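Long-range contact in nicastrin (Dictyostelium purpureum, PDB 4R12), which probably serves as an essential subunit of gamma-secretase, the complex that cuts integral membrane proteins such as Notch receptors within the membrane: residues A[458-470]-A[476-488]. Residues are numbered along the deposited sequence; the frame is centred on the assembly and turned at random.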
loop_
_atom_site.group_PDB
_atom_site.type_symbol
_atom_site.label_atom_id
_atom_site.label_comp_id
_atom_site.label_asym_id
_atom_site.label_seq_id
_atom_site.Cartn_x
_atom_site.Cartn_y
_atom_site.Cartn_z
ATOM N N LEU A 458 7.794 8.979 -13.063
ATOM C CA LEU A 458 7.116 8.059 -12.148
ATOM C C LEU A 458 7.233 8.474 -10.681
ATOM O O LEU A 458 6.290 8.290 -9.907
ATOM C CB LEU A 458 7.655 6.639 -12.314
ATOM C CG LEU A 458 6.831 5.600 -11.541
ATOM C CD1 LEU A 458 5.429 5.550 -12.056
ATOM C CD2 LEU A 458 7.456 4.214 -11.640
ATOM N N TYR A 459 8.379 9.028 -10.289
ATOM C CA TYR A 459 8.596 9.351 -8.878
ATOM C C TYR A 459 7.555 10.359 -8.337
ATOM O O TYR A 459 6.841 10.044 -7.371
ATOM C CB TYR A 459 10.026 9.857 -8.674
ATOM C CG TYR A 459 10.335 10.258 -7.261
ATOM C CD1 TYR A 459 10.355 9.314 -6.239
ATOM C CD2 TYR A 459 10.622 11.572 -6.945
ATOM C CE1 TYR A 459 10.660 9.683 -4.917
ATOM C CE2 TYR A 459 10.924 11.949 -5.636
ATOM C CZ TYR A 459 10.943 10.997 -4.634
ATOM O OH TYR A 459 11.242 11.386 -3.341
ATOM N N PRO A 460 7.420 11.543 -8.970
ATOM C CA PRO A 460 6.335 12.418 -8.501
ATOM C C PRO A 460 4.947 11.832 -8.738
ATOM O O PRO A 460 4.033 12.140 -7.963
ATOM C CB PRO A 460 6.510 13.708 -9.329
ATOM C CG PRO A 460 7.549 13.446 -10.320
ATOM C CD PRO A 460 8.111 12.083 -10.159
ATOM N N CYS A 461 4.792 10.998 -9.768
ATOM C CA CYS A 461 3.498 10.363 -10.020
ATOM C C CYS A 461 3.024 9.498 -8.832
ATOM O O CYS A 461 1.842 9.511 -8.489
ATOM C CB CYS A 461 3.556 9.507 -11.286
ATOM S SG CYS A 461 1.963 8.805 -11.756
ATOM N N PHE A 462 3.929 8.742 -8.211
ATOM C CA PHE A 462 3.515 7.873 -7.115
ATOM C C PHE A 462 3.728 8.481 -5.726
ATOM O O PHE A 462 3.243 7.926 -4.738
ATOM C CB PHE A 462 4.230 6.517 -7.194
ATOM C CG PHE A 462 3.668 5.571 -8.245
ATOM C CD1 PHE A 462 2.758 6.009 -9.185
ATOM C CD2 PHE A 462 4.053 4.227 -8.264
ATOM C CE1 PHE A 462 2.224 5.135 -10.138
ATOM C CE2 PHE A 462 3.538 3.343 -9.218
ATOM C CZ PHE A 462 2.606 3.810 -10.156
ATOM N N THR A 463 4.404 9.624 -5.622
ATOM C CA THR A 463 4.616 10.213 -4.290
ATOM C C THR A 463 3.965 11.583 -4.098
ATOM O O THR A 463 3.974 12.116 -2.984
ATOM C CB THR A 463 6.132 10.346 -3.950
ATOM O OG1 THR A 463 6.770 11.257 -4.853
ATOM C CG2 THR A 463 6.813 9.013 -4.034
ATOM N N SER A 464 3.408 12.151 -5.175
ATOM C CA SER A 464 2.774 13.479 -5.108
ATOM C C SER A 464 1.432 13.597 -5.821
ATOM O O SER A 464 0.454 14.082 -5.249
ATOM C CB SER A 464 3.709 14.554 -5.704
ATOM O OG SER A 464 4.709 14.930 -4.780
ATOM N N SER A 465 1.396 13.218 -7.097
ATOM C CA SER A 465 0.219 13.480 -7.935
ATOM C C SER A 465 0.161 12.461 -9.067
ATOM O O SER A 465 1.001 12.468 -9.957
ATOM C CB SER A 465 0.253 14.908 -8.497
ATOM O OG SER A 465 -0.930 15.189 -9.228
ATOM N N ILE A 466 -0.828 11.578 -9.014
ATOM C CA ILE A 466 -0.805 10.371 -9.828
ATOM C C ILE A 466 -1.447 10.613 -11.216
ATOM O O ILE A 466 -2.425 9.986 -11.610
ATOM C CB ILE A 466 -1.472 9.198 -9.052
ATOM C CG1 ILE A 466 -1.252 7.864 -9.772
ATOM C CG2 ILE A 466 -2.948 9.497 -8.716
ATOM C CD1 ILE A 466 -1.391 6.653 -8.876
ATOM N N THR A 467 -0.833 11.512 -11.972
ATOM C CA THR A 467 -1.362 11.908 -13.273
ATOM C C THR A 467 -0.574 11.324 -14.461
ATOM O O THR A 467 -0.882 11.614 -15.621
ATOM C CB THR A 467 -1.386 13.439 -13.368
ATOM O OG1 THR A 467 -0.065 13.944 -13.116
ATOM C CG2 THR A 467 -2.364 14.020 -12.316
ATOM N N CYS A 468 0.432 10.503 -14.175
ATOM C CA CYS A 468 1.329 9.995 -15.220
ATOM C C CYS A 468 0.755 8.787 -15.956
ATOM O O CYS A 468 -0.074 8.058 -15.420
ATOM C CB CYS A 468 2.684 9.612 -14.626
ATOM S SG CYS A 468 2.653 8.118 -13.572
ATOM N N PHE A 469 1.199 8.608 -17.198
ATOM C CA PHE A 469 0.896 7.431 -18.016
ATOM C C PHE A 469 -0.581 7.132 -18.162
ATOM O O PHE A 469 -0.979 5.978 -18.317
ATOM C CB PHE A 469 1.605 6.200 -17.453
ATOM C CG PHE A 469 3.091 6.317 -17.495
ATOM C CD1 PHE A 469 3.739 6.552 -18.700
ATOM C CD2 PHE A 469 3.839 6.239 -16.337
ATOM C CE1 PHE A 469 5.116 6.683 -18.749
ATOM C CE2 PHE A 469 5.213 6.356 -16.374
ATOM C CZ PHE A 469 5.854 6.585 -17.589
ATOM N N ASN A 470 -1.397 8.172 -18.150
ATOM C CA ASN A 470 -2.823 7.947 -18.285
ATOM C C ASN A 470 -3.160 7.445 -19.694
ATOM O O ASN A 470 -4.226 6.876 -19.900
ATOM C CB ASN A 470 -3.603 9.217 -17.958
ATOM C CG ASN A 470 -5.089 8.962 -17.828
ATOM O OD1 ASN A 470 -5.869 9.369 -18.681
ATOM N ND2 ASN A 470 -5.487 8.277 -16.755
ATOM N N TYR A 476 -9.742 8.296 -16.008
ATOM C CA TYR A 476 -8.926 9.240 -15.251
ATOM C C TYR A 476 -9.179 9.021 -13.752
ATOM O O TYR A 476 -10.315 8.778 -13.362
ATOM C CB TYR A 476 -9.254 10.678 -15.646
ATOM C CG TYR A 476 -8.119 11.640 -15.379
ATOM C CD1 TYR A 476 -7.991 12.279 -14.145
ATOM C CD2 TYR A 476 -7.156 11.891 -16.352
ATOM C CE1 TYR A 476 -6.938 13.148 -13.894
ATOM C CE2 TYR A 476 -6.102 12.759 -16.111
ATOM C CZ TYR A 476 -5.998 13.387 -14.884
ATOM O OH TYR A 476 -4.945 14.252 -14.655
ATOM N N PRO A 477 -8.127 9.095 -12.909
ATOM C CA PRO A 477 -8.373 8.846 -11.478
ATOM C C PRO A 477 -9.234 9.930 -10.800
ATOM O O PRO A 477 -9.009 11.110 -11.027
ATOM C CB PRO A 477 -6.953 8.821 -10.873
ATOM C CG PRO A 477 -6.116 9.621 -11.819
ATOM C CD PRO A 477 -6.701 9.347 -13.194
ATOM N N LEU A 478 -10.191 9.521 -9.979
ATOM C CA LEU A 478 -11.026 10.469 -9.226
ATOM C C LEU A 478 -10.213 11.264 -8.195
ATOM O O LEU A 478 -10.479 12.436 -7.939
ATOM C CB LEU A 478 -12.163 9.724 -8.531
ATOM C CG LEU A 478 -13.116 8.979 -9.480
ATOM C CD1 LEU A 478 -14.128 8.126 -8.716
ATOM C CD2 LEU A 478 -13.821 9.963 -10.417
ATOM N N ASN A 479 -9.211 10.610 -7.623
ATOM C CA ASN A 479 -8.362 11.202 -6.608
ATOM C C ASN A 479 -6.922 11.282 -7.134
ATOM O O ASN A 479 -6.305 10.260 -7.438
ATOM C CB ASN A 479 -8.454 10.373 -5.308
ATOM C CG ASN A 479 -7.544 10.902 -4.193
ATOM O OD1 ASN A 479 -6.989 11.991 -4.292
ATOM N ND2 ASN A 479 -7.404 10.116 -3.111
ATOM N N GLU A 480 -6.385 12.491 -7.260
ATOM C CA GLU A 480 -5.039 12.644 -7.806
ATOM C C GLU A 480 -3.980 12.483 -6.738
ATOM O O GLU A 480 -2.797 12.452 -7.043
ATOM C CB GLU A 480 -4.879 14.006 -8.497
ATOM C CG GLU A 480 -5.853 14.205 -9.660
ATOM C CD GLU A 480 -5.571 15.483 -10.447
ATOM O OE1 GLU A 480 -5.121 16.479 -9.844
ATOM O OE2 GLU A 480 -5.789 15.476 -11.674
ATOM N N VAL A 481 -4.382 12.384 -5.477
ATOM C CA VAL A 481 -3.408 12.003 -4.449
ATOM C C VAL A 481 -3.113 10.531 -4.624
ATOM O O VAL A 481 -4.030 9.720 -4.593
ATOM C CB VAL A 481 -3.919 12.252 -3.014
ATOM C CG1 VAL A 481 -2.865 11.763 -1.986
ATOM C CG2 VAL A 481 -4.240 13.720 -2.806
ATOM N N PRO A 482 -1.835 10.169 -4.826
ATOM C CA PRO A 482 -1.560 8.733 -4.919
ATOM C C PRO A 482 -1.983 8.048 -3.624
ATOM O O PRO A 482 -1.628 8.542 -2.554
ATOM C CB PRO A 482 -0.034 8.653 -5.089
ATOM C CG PRO A 482 0.415 10.062 -5.410
ATOM C CD PRO A 482 -0.610 10.986 -4.837
ATOM N N ASN A 483 -2.759 6.977 -3.705
ATOM C CA ASN A 483 -3.108 6.243 -2.494
ATOM C C ASN A 483 -3.149 4.750 -2.779
ATOM O O ASN A 483 -3.834 4.311 -3.691
ATOM C CB ASN A 483 -4.441 6.737 -1.908
ATOM C CG ASN A 483 -5.616 6.607 -2.881
ATOM O OD1 ASN A 483 -6.534 5.811 -2.654
ATOM N ND2 ASN A 483 -5.620 7.426 -3.935
ATOM N N PHE A 484 -2.389 3.980 -2.009
ATOM C CA PHE A 484 -2.166 2.566 -2.321
ATOM C C PHE A 484 -2.777 1.614 -1.289
ATOM O O PHE A 484 -2.425 0.433 -1.233
ATOM C CB PHE A 484 -0.654 2.305 -2.465
ATOM C CG PHE A 484 -0.033 3.078 -3.604
ATOM C CD1 PHE A 484 -0.073 2.571 -4.896
ATOM C CD2 PHE A 484 0.557 4.316 -3.391
ATOM C CE1 PHE A 484 0.477 3.283 -5.966
ATOM C CE2 PHE A 484 1.108 5.031 -4.459
ATOM C CZ PHE A 484 1.062 4.502 -5.744
ATOM N N TYR A 485 -3.709 2.116 -0.488
ATOM C CA TYR A 485 -4.491 1.209 0.355
ATOM C C TYR A 485 -5.181 0.212 -0.576
ATOM O O TYR A 485 -5.711 0.596 -1.613
ATOM C CB TYR A 485 -5.498 1.988 1.198
ATOM C CG TYR A 485 -6.589 1.124 1.790
ATOM C CD1 TYR A 485 -6.280 0.070 2.638
ATOM C CD2 TYR A 485 -7.930 1.391 1.523
ATOM C CE1 TYR A 485 -7.288 -0.718 3.198
ATOM C CE2 TYR A 485 -8.945 0.614 2.078
ATOM C CZ TYR A 485 -8.610 -0.442 2.909
ATOM O OH TYR A 485 -9.595 -1.215 3.463
ATOM N N SER A 486 -5.136 -1.073 -0.233
ATOM C CA SER A 486 -5.624 -2.119 -1.127
ATOM C C SER A 486 -7.126 -2.030 -1.414
ATOM O O SER A 486 -7.588 -2.501 -2.452
ATOM C CB SER A 486 -5.316 -3.506 -0.535
ATOM O OG SER A 486 -6.077 -3.716 0.640
ATOM N N SER A 487 -7.872 -1.438 -0.485
ATOM C CA SER A 487 -9.339 -1.440 -0.545
ATOM C C SER A 487 -9.848 -2.886 -0.509
ATOM O O SER A 487 -9.198 -3.765 0.085
ATOM C CB SER A 487 -9.847 -0.678 -1.794
ATOM O OG SER A 487 -11.253 -0.582 -1.811
ATOM N N VAL A 488 -11.009 -3.139 -1.106
ATOM C CA VAL A 488 -11.654 -4.439 -0.951
ATOM C C VAL A 488 -11.439 -5.363 -2.144
ATOM O O VAL A 488 -11.297 -4.919 -3.287
ATOM C CB VAL A 488 -13.169 -4.285 -0.688
ATOM C CG1 VAL A 488 -13.385 -3.595 0.648
ATOM C CG2 VAL A 488 -13.856 -3.515 -1.813
#
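Phe484 meets Phe462 in a T-shaped stack, centroids 5.3 Å apart and planes at 62°. With CG beside its own backbone N, Phe462 puts its ring between Leu458 CD1, over its centre, and Phe484 CZ, nearer its rim. Pro482, which has no N-H to bury, fits its ring against the end of helix 452-463, CG 3.4 Å from Cys461 O and CD 3.3 Å from Ser464 O. Beyond the helix, Ile466 N donates a nearly straight bond (2.9 Å, 164°) to Glu480 O; with CG1 anti to N (chi1 -170°), branched Ile466 turns CG2 against Glu480 O and Asn479 O. The Cys461–Cys468 disulfide ties this loop to the helix. Thr467 offers its methyl, CG2, to Tyr476 OH at 3.5 Å and to Glu480 OE2, which share a weak hydrogen bond. Asn470 OD1 comes in obliquely at Tyr476 CD2 (3.7 Å), while ND2 bonds to Thr475 O and Tyr500 OH. With an alanine here, those two oxygens would probably lose this donor and the Tyr476 ring a neighbour. Buried Phe462 O, without a hydrogen-bond partner, lies in plane at the Phe484 ring edge, whose slightly positive hydrogens probably compensate it in part. Mostly, then, rings and branched carbons pack on carbonyl oxygens, with one hydrogen bond between the segments.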